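Local coordinates for protein alpha-glucosidase (Pseudoalteromonas sp. K8, PDB 5HQA) that hydrolyses alpha-glucosides as a calcium-containing glycoside hydrolase of family 97, with activity raised by chloride, at residues E82-F87 against S98-A103; F328-P333 against R367-D372; G71-V76 against W554-A559. All coordinates share one frame; numbering follows the deposited sequence. Where two conformers were deposited one is given.

Overall arrangement
Interactions 1 and 3 both draw on strand 75-89, yet at different places: interaction 1 pairs its later half (82-87) with strand 95-104 of the N-terminal sheet, whereas interaction 3 uses the turn leading into it to reach the C-terminal domain. Their centres lie about 29 Å apart. Interaction 2 belongs to the catalytic barrel, its centre about 45 Å from that of interaction 1 and about 37 Å from that of interaction 3. Interaction 1 is mostly buried, with regular strand pairing and one salt bridge. Interactions 2 and 3 are partly buried and water-bridged: in the former a glutamine amide bonds to loop backbone, in the latter an arginine and a serine join a loop to an edge strand.

Interaction 1. Residues E82-F87 against S98-A103; sequences EVTVTF and SVRFKA. With FMT (formic acid), chain I.
Strands 82-87 and 98-103 run antiparallel, their axes 4.6 Å apart at an angle of 165°, as the two arms of a beta hairpin in the large antiparallel sheet of the N-terminal domain. Val-83 with Phe-101 and Val-85 with Val-99 are hydrogen-bonded pairs; the bond from Phe-101 N to Val-83 O, 2.8 Å, is almost straight. Glu-82, Thr-84 and Thr-86 face Lys-102, Arg-100 and Ser-98 in non-hydrogen-bonded pairs. Side chains alternate along each strand, which puts these six on one face and the valines and Phe-101 on the other.

The valine face is apolar, and branched valines suit extended backbone there. Val-83 CG1 lies 4.0 Å from Phe-101 CB; both side chains touch Val-3 of strand 2-4, and Phe-101 also meets Ile-14 of strand 10-15. Phe-87 brings CE2 to 3.9 Å from Val-99 CG2.

The other face is polar. Thr-86 OG1 and Ser-98 OG share a hydrogen bond of 2.9 Å. Arg-100 leaves with CG anti to the backbone N (chi1 -176°) and then bends at chi3, which swings its guanidinium across the neighbouring strand. Glu-113 binds its NE, while a formic acid molecule, probably from the crystallisation liquor, accepts from NH2. Thr-84 OG1 sits over one guanidinium face without bonding to it. Glu-82 holds the edge instead: its OE2 accepts from Arg-100 NH1 at 2.7 Å, the carboxylate turned 83° from the guanidinium plane.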
loop_
_atom_site.group_PDB
_atom_site.type_symbol
_atom_site.label_atom_id
_atom_site.label_comp_id
_atom_site.label_asym_id
_atom_site.label_seq_id
_atom_site.Cartn_x
_atom_site.Cartn_y
_atom_site.Cartn_z
ATOM N N GLU A 82 17.892 14.862 14.111
ATOM C CA GLU A 82 18.365 13.494 14.219
ATOM C C GLU A 82 19.253 13.376 15.446
ATOM O O GLU A 82 20.027 14.289 15.745
ATOM C CB GLU A 82 19.136 13.117 12.956
ATOM C CG GLU A 82 19.604 11.679 12.844
ATOM C CD GLU A 82 20.148 11.393 11.447
ATOM O OE1 GLU A 82 19.802 12.143 10.507
ATOM O OE2 GLU A 82 20.927 10.441 11.279
ATOM N N VAL A 83 19.129 12.272 16.173
ATOM C CA VAL A 83 20.079 11.968 17.237
ATOM C C VAL A 83 20.399 10.484 17.186
ATOM O O VAL A 83 19.509 9.647 17.012
ATOM C CB VAL A 83 19.565 12.379 18.635
ATOM C CG1 VAL A 83 18.369 11.529 19.066
ATOM C CG2 VAL A 83 20.717 12.300 19.675
ATOM N N THR A 84 21.684 10.161 17.308
ATOM C CA THR A 84 22.129 8.786 17.461
ATOM C C THR A 84 22.554 8.606 18.911
ATOM O O THR A 84 23.443 9.318 19.396
ATOM C CB THR A 84 23.270 8.463 16.502
ATOM O OG1 THR A 84 22.841 8.729 15.161
ATOM C CG2 THR A 84 23.655 6.997 16.623
ATOM N N VAL A 85 21.895 7.681 19.605
ATOM C CA VAL A 85 22.134 7.420 21.019
ATOM C C VAL A 85 22.877 6.101 21.122
ATOM O O VAL A 85 22.391 5.078 20.631
ATOM C CB VAL A 85 20.819 7.370 21.811
ATOM C CG1 VAL A 85 21.107 7.188 23.285
ATOM C CG2 VAL A 85 20.006 8.634 21.561
ATOM N N THR A 86 24.054 6.116 21.742
ATOM C CA THR A 86 24.857 4.909 21.880
ATOM C C THR A 86 24.694 4.359 23.288
ATOM O O THR A 86 24.833 5.102 24.267
ATOM C CB THR A 86 26.331 5.185 21.583
ATOM O OG1 THR A 86 26.460 5.594 20.221
ATOM C CG2 THR A 86 27.160 3.929 21.797
ATOM N N PHE A 87 24.391 3.065 23.380
ATOM C CA PHE A 87 24.237 2.352 24.639
ATOM C C PHE A 87 25.361 1.341 24.781
ATOM O O PHE A 87 25.765 0.706 23.801
ATOM C CB PHE A 87 22.905 1.602 24.707
ATOM C CG PHE A 87 21.698 2.476 24.561
ATOM C CD1 PHE A 87 21.096 3.042 25.677
ATOM C CD2 PHE A 87 21.148 2.716 23.314
ATOM C CE1 PHE A 87 19.974 3.844 25.546
ATOM C CE2 PHE A 87 20.026 3.512 23.180
ATOM C CZ PHE A 87 19.437 4.076 24.297
ATOM N N SER A 98 23.486 1.208 19.062
ATOM C CA SER A 98 22.981 2.561 18.968
ATOM C C SER A 98 21.563 2.535 18.428
ATOM O O SER A 98 21.157 1.589 17.750
ATOM C CB SER A 98 23.878 3.427 18.075
ATOM O OG SER A 98 25.176 3.545 18.645
ATOM N N VAL A 99 20.801 3.569 18.755
ATOM C CA VAL A 99 19.496 3.792 18.150
ATOM C C VAL A 99 19.516 5.182 17.533
ATOM O O VAL A 99 19.907 6.155 18.192
ATOM C CB VAL A 99 18.352 3.643 19.167
ATOM C CG1 VAL A 99 17.017 3.781 18.464
ATOM C CG2 VAL A 99 18.408 2.270 19.819
ATOM N N ARG A 100 19.136 5.267 16.264
ATOM C CA ARG A 100 19.083 6.532 15.543
ATOM C C ARG A 100 17.627 6.964 15.491
ATOM O O ARG A 100 16.775 6.194 15.045
ATOM C CB ARG A 100 19.656 6.378 14.134
ATOM C CG ARG A 100 19.737 7.677 13.327
ATOM C CD ARG A 100 20.346 7.429 11.935
ATOM N NE ARG A 100 21.656 6.790 12.050
ATOM C CZ ARG A 100 22.815 7.437 12.149
ATOM N NH1 ARG A 100 22.869 8.769 12.126
ATOM N NH2 ARG A 100 23.934 6.737 12.272
ATOM N N PHE A 101 17.342 8.177 15.968
ATOM C CA PHE A 101 15.999 8.758 15.942
ATOM C C PHE A 101 15.967 9.927 14.973
ATOM O O PHE A 101 16.857 10.783 15.006
ATOM C CB PHE A 101 15.577 9.263 17.321
ATOM C CG PHE A 101 15.427 8.183 18.348
ATOM C CD1 PHE A 101 14.169 7.692 18.681
ATOM C CD2 PHE A 101 16.538 7.671 18.989
ATOM C CE1 PHE A 101 14.026 6.697 19.632
ATOM C CE2 PHE A 101 16.399 6.682 19.949
ATOM C CZ PHE A 101 15.141 6.193 20.262
ATOM N N LYS A 102 14.931 9.982 14.135
ATOM C CA LYS A 102 14.683 11.125 13.265
ATOM C C LYS A 102 13.325 11.702 13.629
ATOM O O LYS A 102 12.322 10.986 13.606
ATOM C CB LYS A 102 14.726 10.724 11.788
ATOM C CG LYS A 102 16.108 10.304 11.297
ATOM C CD LYS A 102 16.091 9.970 9.819
ATOM C CE LYS A 102 17.488 9.762 9.265
ATOM N NZ LYS A 102 17.452 9.655 7.773
ATOM N N ALA A 103 13.293 12.985 13.979
ATOM C CA ALA A 103 12.066 13.641 14.420
ATOM C C ALA A 103 11.639 14.631 13.346
ATOM O O ALA A 103 12.347 15.615 13.087
ATOM C CB ALA A 103 12.276 14.339 15.763
HETATM C C FMT I . 26.111 9.728 13.460
HETATM O O1 FMT I . 26.067 8.599 13.951
HETATM O O2 FMT I . 26.130 9.949 12.245
#

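Interaction 2. Residues F328-P333 against R367-D372; sequences FSFTQP and RKQMAD
Gln-369 meets the backbone of Phe-328 and Phe-330 in a two-point, side-chain-to-backbone contact between helix 363-379 and an irregular loop of the catalytic TIM barrel. That loop, 328-333, follows strand 307-310 and precedes helix 339-349. It runs near the bound inhibitor: the side chain of Phe-328 is about 7 Å from the acarbose-derived AC1 unit.

A glutamine suits this place because its amide offers a donor and an acceptor at the end of a flexible arm. Its CG lies anti to the carbonyl carbon (chi1 -55°) and the chain is extended beyond, which carries the amide from the helix to the loop. Gln-369 NE2 donates to Phe-328 O over 3.0 Å, nearly straight at 168°, with the acceptor in the plane of the amide. Phe-330 N donates in turn to Gln-369 OE1 at 2.8 Å, but this N-H arrives from above the carbonyl plane and not on a lone pair. A water adds to the grip, donating to OE1 at 2.7 Å and hydrogen-bonding Thr-331 OG1.

The Phe-330 ring crosses the Gln-369 side chain at about a right angle, with CD2 3.5 Å from NE2 and the ring and amide planes 53° apart. His-357 meets the same ring edge-to-face. Farther out, Thr-331 CG2 rests against Asp-372 CB at 3.7 Å. Within the loop, Ser-329 OG accepts from the backbone N of Thr-331 and of Gln-332, an ST turn extended into an ST motif that shapes the bend.

Both ends of the amide are bonded to the loop, and NE2 has a further acceptor in Asn-365 O; together these would hold its rotation and tie two backbone positions of the loop to the helix without using any charge.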
loop_
_atom_site.group_PDB
_atom_site.type_symbol
_atom_site.label_atom_id
_atom_site.label_comp_id
_atom_site.label_asym_id
_atom_site.label_seq_id
_atom_site.Cartn_x
_atom_site.Cartn_y
_atom_site.Cartn_z
ATOM N N PHE A 328 2.209 -24.807 -11.932
ATOM C CA PHE A 328 2.206 -23.639 -12.807
ATOM C C PHE A 328 3.481 -23.591 -13.640
ATOM O O PHE A 328 4.587 -23.753 -13.114
ATOM C CB PHE A 328 2.097 -22.355 -11.982
ATOM C CG PHE A 328 0.705 -22.018 -11.552
ATOM C CD1 PHE A 328 -0.324 -21.946 -12.479
ATOM C CD2 PHE A 328 0.428 -21.761 -10.219
ATOM C CE1 PHE A 328 -1.618 -21.620 -12.083
ATOM C CE2 PHE A 328 -0.858 -21.439 -9.809
ATOM C CZ PHE A 328 -1.886 -21.369 -10.743
ATOM N N SER A 329 3.323 -23.377 -14.942
ATOM C CA SER A 329 4.427 -22.985 -15.807
ATOM C C SER A 329 4.386 -21.476 -15.994
ATOM O O SER A 329 3.314 -20.893 -16.184
ATOM C CB SER A 329 4.343 -23.675 -17.171
ATOM O OG SER A 329 5.308 -23.147 -18.071
ATOM N N PHE A 330 5.550 -20.839 -15.934
ATOM C CA PHE A 330 5.621 -19.405 -16.164
ATOM C C PHE A 330 6.239 -19.071 -17.509
ATOM O O PHE A 330 6.559 -17.907 -17.769
ATOM C CB PHE A 330 6.362 -18.736 -15.006
ATOM C CG PHE A 330 5.682 -18.968 -13.680
ATOM C CD1 PHE A 330 4.558 -18.232 -13.329
ATOM C CD2 PHE A 330 6.126 -19.960 -12.817
ATOM C CE1 PHE A 330 3.907 -18.456 -12.129
ATOM C CE2 PHE A 330 5.480 -20.189 -11.603
ATOM C CZ PHE A 330 4.368 -19.436 -11.262
ATOM N N THR A 331 6.372 -20.062 -18.386
ATOM C CA THR A 331 6.813 -19.837 -19.756
ATOM C C THR A 331 5.890 -20.428 -20.805
ATOM O O THR A 331 5.965 -19.999 -21.963
ATOM C CB THR A 331 8.216 -20.423 -19.984
ATOM O OG1 THR A 331 8.226 -21.795 -19.565
ATOM C CG2 THR A 331 9.266 -19.648 -19.207
ATOM N N GLN A 332 5.037 -21.397 -20.459
ATOM C CA GLN A 332 4.276 -22.132 -21.458
ATOM C C GLN A 332 2.829 -21.666 -21.468
ATOM O O GLN A 332 2.076 -21.996 -20.539
ATOM C CB GLN A 332 4.342 -23.630 -21.180
ATOM C CG GLN A 332 3.511 -24.460 -22.146
ATOM C CD GLN A 332 3.987 -24.312 -23.585
ATOM O OE1 GLN A 332 5.166 -24.530 -23.887
ATOM N NE2 GLN A 332 3.074 -23.923 -24.479
ATOM N N PRO A 333 2.384 -20.932 -22.482
ATOM C CA PRO A 333 0.970 -20.557 -22.551
ATOM C C PRO A 333 0.088 -21.740 -22.918
ATOM O O PRO A 333 0.529 -22.736 -23.499
ATOM C CB PRO A 333 0.943 -19.492 -23.651
ATOM C CG PRO A 333 2.086 -19.867 -24.525
ATOM C CD PRO A 333 3.160 -20.349 -23.590
ATOM N N ARG A 367 10.522 -19.412 -8.381
ATOM C CA ARG A 367 11.922 -18.999 -8.394
ATOM C C ARG A 367 12.717 -19.758 -9.452
ATOM O O ARG A 367 13.548 -19.169 -10.157
ATOM C CB ARG A 367 12.526 -19.204 -7.003
ATOM C CG ARG A 367 14.042 -19.180 -6.960
ATOM C CD ARG A 367 14.578 -17.769 -6.984
ATOM N NE ARG A 367 14.469 -17.131 -5.677
ATOM C CZ ARG A 367 15.472 -16.545 -5.032
ATOM N NH1 ARG A 367 16.680 -16.494 -5.563
ATOM N NH2 ARG A 367 15.252 -15.988 -3.856
ATOM N N LYS A 368 12.466 -21.062 -9.597
ATOM C CA LYS A 368 13.259 -21.827 -10.548
ATOM C C LYS A 368 12.958 -21.440 -11.987
ATOM O O LYS A 368 13.825 -21.609 -12.848
ATOM C CB LYS A 368 13.060 -23.332 -10.336
ATOM C CG LYS A 368 11.788 -23.921 -10.897
ATOM C CD LYS A 368 11.577 -25.349 -10.366
ATOM C CE LYS A 368 10.216 -25.929 -10.785
ATOM N NZ LYS A 368 9.603 -26.815 -9.737
ATOM N N GLN A 369 11.774 -20.891 -12.263
ATOM C CA GLN A 369 11.395 -20.497 -13.618
ATOM C C GLN A 369 11.511 -18.998 -13.857
ATOM O O GLN A 369 11.281 -18.541 -14.980
ATOM C CB GLN A 369 9.957 -20.926 -13.917
ATOM C CG GLN A 369 9.664 -22.388 -13.722
ATOM C CD GLN A 369 8.221 -22.700 -14.044
ATOM O OE1 GLN A 369 7.756 -22.460 -15.165
ATOM N NE2 GLN A 369 7.489 -23.217 -13.057
ATOM N N MET A 370 11.869 -18.232 -12.828
ATOM C CA MET A 370 11.700 -16.785 -12.872
ATOM C C MET A 370 12.553 -16.142 -13.962
ATOM O O MET A 370 12.092 -15.237 -14.667
ATOM C CB MET A 370 12.043 -16.209 -11.502
ATOM C CG MET A 370 11.503 -14.840 -11.253
ATOM S SD MET A 370 11.978 -14.289 -9.607
ATOM C CE MET A 370 10.916 -15.305 -8.580
ATOM N N ALA A 371 13.805 -16.584 -14.111
ATOM C CA ALA A 371 14.666 -15.987 -15.127
ATOM C C ALA A 371 14.116 -16.237 -16.528
ATOM O O ALA A 371 14.064 -15.319 -17.359
ATOM C CB ALA A 371 16.089 -16.529 -14.998
ATOM N N ASP A 372 13.686 -17.471 -16.805
ATOM C CA ASP A 372 13.087 -17.771 -18.102
ATOM C C ASP A 372 11.781 -17.002 -18.305
ATOM O O ASP A 372 11.476 -16.566 -19.423
ATOM C CB ASP A 372 12.840 -19.275 -18.230
ATOM C CG ASP A 372 14.133 -20.080 -18.310
ATOM O OD1 ASP A 372 15.182 -19.509 -18.676
ATOM O OD2 ASP A 372 14.094 -21.294 -18.018
HETATM O O HOH W 1 9.292 -22.549 -17.356
#

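Interaction 3. Residues G71-V76 against W554-A559; sequences GERQTV and WQQSIA
Arg-73 and Gln-556 cross with the guanidinium and amide planes 39° apart, and the amide oxygen meets the guanidinium at its edge. Arg-73 NE donates to Gln-556 OE1 over 2.9 Å, in the carbonyl plane and on a lone pair. The same oxygen accepts from Ser-557 N, so two firm bonds hold it. Arg-73 NH1 reaches Ser-557 O at 2.8 Å, approaching from above that carbonyl plane. The bend at chi3 (44°) turns the guanidinium toward strand 556-559, edge first, and Asp-244 forms a salt bridge with NH2. Arginine fits here because its several N-H groups can serve a side-chain amide, a backbone carbonyl and a carboxylate together. A leucine in its place would probably leave Asp-244 without its charged mate, and Gln-556 OE1 and Ser-557 O without these donors.

Ser-557, small enough to lie close to the turn, has OG anti to the carbonyl carbon (chi1 -66°) and donates to Glu-72 O at 2.6 Å, on a lone pair. Backbone bonds flank these: Trp-554 N to Gly-71 O, 3.1 Å, and Gln-74 N to Gln-555 O, 2.9 Å. Gly-71 has backbone angles at which a CB would strike the preceding carbonyl oxygen. One water bridges Thr-75 N to Gln-555 O, another Thr-75 O to Gln-556 NE2.

Gln-555 and Gln-556 both face Lys-573 in a classic beta bulge beside strand 567-574. The contact thus joins the turn before strand 75-89, in the N-terminal domain, to strand 554-563 at the edge of the C-terminal sheet, with helix 245-248 touching Glu-72 and Val-76.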
loop_
_atom_site.group_PDB
_atom_site.type_symbol
_atom_site.label_atom_id
_atom_site.label_comp_id
_atom_site.label_asym_id
_atom_site.label_seq_id
_atom_site.Cartn_x
_atom_site.Cartn_y
_atom_site.Cartn_z
ATOM N N GLY A 71 4.941 9.410 -8.627
ATOM C CA GLY A 71 4.442 9.383 -7.270
ATOM C C GLY A 71 3.191 10.220 -7.097
ATOM O O GLY A 71 2.566 10.665 -8.064
ATOM N N GLU A 72 2.839 10.401 -5.825
ATOM C CA GLU A 72 1.727 11.235 -5.405
ATOM C C GLU A 72 2.122 12.703 -5.301
ATOM O O GLU A 72 1.248 13.569 -5.189
ATOM C CB GLU A 72 1.187 10.720 -4.062
ATOM C CG GLU A 72 2.146 10.872 -2.864
ATOM C CD GLU A 72 3.170 9.736 -2.705
ATOM O OE1 GLU A 72 4.002 9.509 -3.617
ATOM O OE2 GLU A 72 3.155 9.080 -1.635
ATOM N N ARG A 73 3.417 12.996 -5.342
ATOM C CA ARG A 73 3.906 14.359 -5.443
ATOM C C ARG A 73 5.286 14.295 -6.076
ATOM O O ARG A 73 5.999 13.296 -5.938
ATOM C CB ARG A 73 3.949 15.072 -4.081
ATOM C CG ARG A 73 4.826 14.399 -3.031
ATOM C CD ARG A 73 4.709 15.114 -1.673
ATOM N NE ARG A 73 3.318 15.434 -1.357
ATOM C CZ ARG A 73 2.503 14.645 -0.667
ATOM N NH1 ARG A 73 1.253 15.019 -0.446
ATOM N NH2 ARG A 73 2.930 13.487 -0.195
ATOM N N GLN A 74 5.644 15.365 -6.787
ATOM C CA GLN A 74 6.904 15.390 -7.516
ATOM C C GLN A 74 8.083 15.708 -6.604
ATOM O O GLN A 74 9.134 15.062 -6.700
ATOM C CB GLN A 74 6.812 16.408 -8.645
ATOM C CG GLN A 74 8.121 16.684 -9.340
ATOM C CD GLN A 74 7.904 17.450 -10.623
ATOM O OE1 GLN A 74 6.763 17.705 -11.017
ATOM N NE2 GLN A 74 8.992 17.813 -11.291
ATOM N N THR A 75 7.929 16.681 -5.709
ATOM C CA THR A 75 8.985 17.095 -4.790
ATOM C C THR A 75 8.638 16.668 -3.368
ATOM O O THR A 75 7.541 16.958 -2.878
ATOM C CB THR A 75 9.182 18.607 -4.848
ATOM O OG1 THR A 75 9.484 18.983 -6.195
ATOM C CG2 THR A 75 10.323 19.034 -3.944
ATOM N N VAL A 76 9.576 15.991 -2.710
ATOM C CA VAL A 76 9.416 15.526 -1.336
ATOM C C VAL A 76 10.397 16.301 -0.478
ATOM O O VAL A 76 11.607 16.282 -0.738
ATOM C CB VAL A 76 9.658 14.012 -1.205
ATOM C CG1 VAL A 76 9.614 13.585 0.260
ATOM C CG2 VAL A 76 8.633 13.224 -2.046
ATOM N N TRP A 554 1.086 12.447 -10.124
ATOM C CA TRP A 554 0.660 13.711 -9.554
ATOM C C TRP A 554 1.867 14.530 -9.145
ATOM O O TRP A 554 2.814 13.999 -8.558
ATOM C CB TRP A 554 -0.233 13.472 -8.330
ATOM C CG TRP A 554 -1.351 12.501 -8.593
ATOM C CD1 TRP A 554 -1.385 11.169 -8.266
ATOM C CD2 TRP A 554 -2.596 12.788 -9.237
ATOM N NE1 TRP A 554 -2.577 10.612 -8.670
ATOM C CE2 TRP A 554 -3.337 11.585 -9.272
ATOM C CE3 TRP A 554 -3.152 13.946 -9.803
ATOM C CZ2 TRP A 554 -4.613 11.508 -9.835
ATOM C CZ3 TRP A 554 -4.428 13.870 -10.358
ATOM C CH2 TRP A 554 -5.140 12.657 -10.370
ATOM N N GLN A 555 1.847 15.828 -9.456
ATOM C CA GLN A 555 2.919 16.659 -8.923
ATOM C C GLN A 555 2.646 17.112 -7.495
ATOM O O GLN A 555 3.599 17.434 -6.776
ATOM C CB GLN A 555 3.189 17.871 -9.819
ATOM C CG GLN A 555 1.994 18.688 -10.211
ATOM C CD GLN A 555 2.420 19.947 -10.949
ATOM O OE1 GLN A 555 3.295 20.674 -10.476
ATOM N NE2 GLN A 555 1.831 20.196 -12.118
ATOM N N GLN A 556 1.385 17.121 -7.060
ATOM C CA GLN A 556 1.066 17.424 -5.668
ATOM C C GLN A 556 -0.219 16.705 -5.276
ATOM O O GLN A 556 -1.083 16.450 -6.116
ATOM C CB GLN A 556 0.931 18.938 -5.428
ATOM C CG GLN A 556 0.859 19.346 -3.943
ATOM C CD GLN A 556 1.982 18.736 -3.085
ATOM O OE1 GLN A 556 1.854 17.620 -2.572
ATOM N NE2 GLN A 556 3.090 19.468 -2.942
ATOM N N SER A 557 -0.320 16.350 -3.996
ATOM C CA SER A 557 -1.515 15.734 -3.429
ATOM C C SER A 557 -1.782 16.369 -2.071
ATOM O O SER A 557 -0.836 16.700 -1.342
ATOM C CB SER A 557 -1.358 14.213 -3.249
ATOM O OG SER A 557 -1.253 13.539 -4.488
ATOM N N ILE A 558 -3.064 16.549 -1.733
ATOM C CA ILE A 558 -3.471 17.107 -0.441
ATOM C C ILE A 558 -4.751 16.421 0.002
ATOM O O ILE A 558 -5.785 16.554 -0.666
ATOM C CB ILE A 558 -3.729 18.626 -0.490
ATOM C CG1 ILE A 558 -2.639 19.356 -1.272
ATOM C CG2 ILE A 558 -3.856 19.172 0.935
ATOM C CD1 ILE A 558 -3.043 20.745 -1.729
ATOM N N ALA A 559 -4.707 15.730 1.137
ATOM C CA ALA A 559 -5.942 15.308 1.791
ATOM C C ALA A 559 -6.527 16.536 2.481
ATOM O O ALA A 559 -5.943 17.052 3.440
ATOM C CB ALA A 559 -5.684 14.171 2.777
HETATM O O HOH W 2 5.729 18.521 -5.566
HETATM O O HOH W 3 5.794 18.619 -1.647
#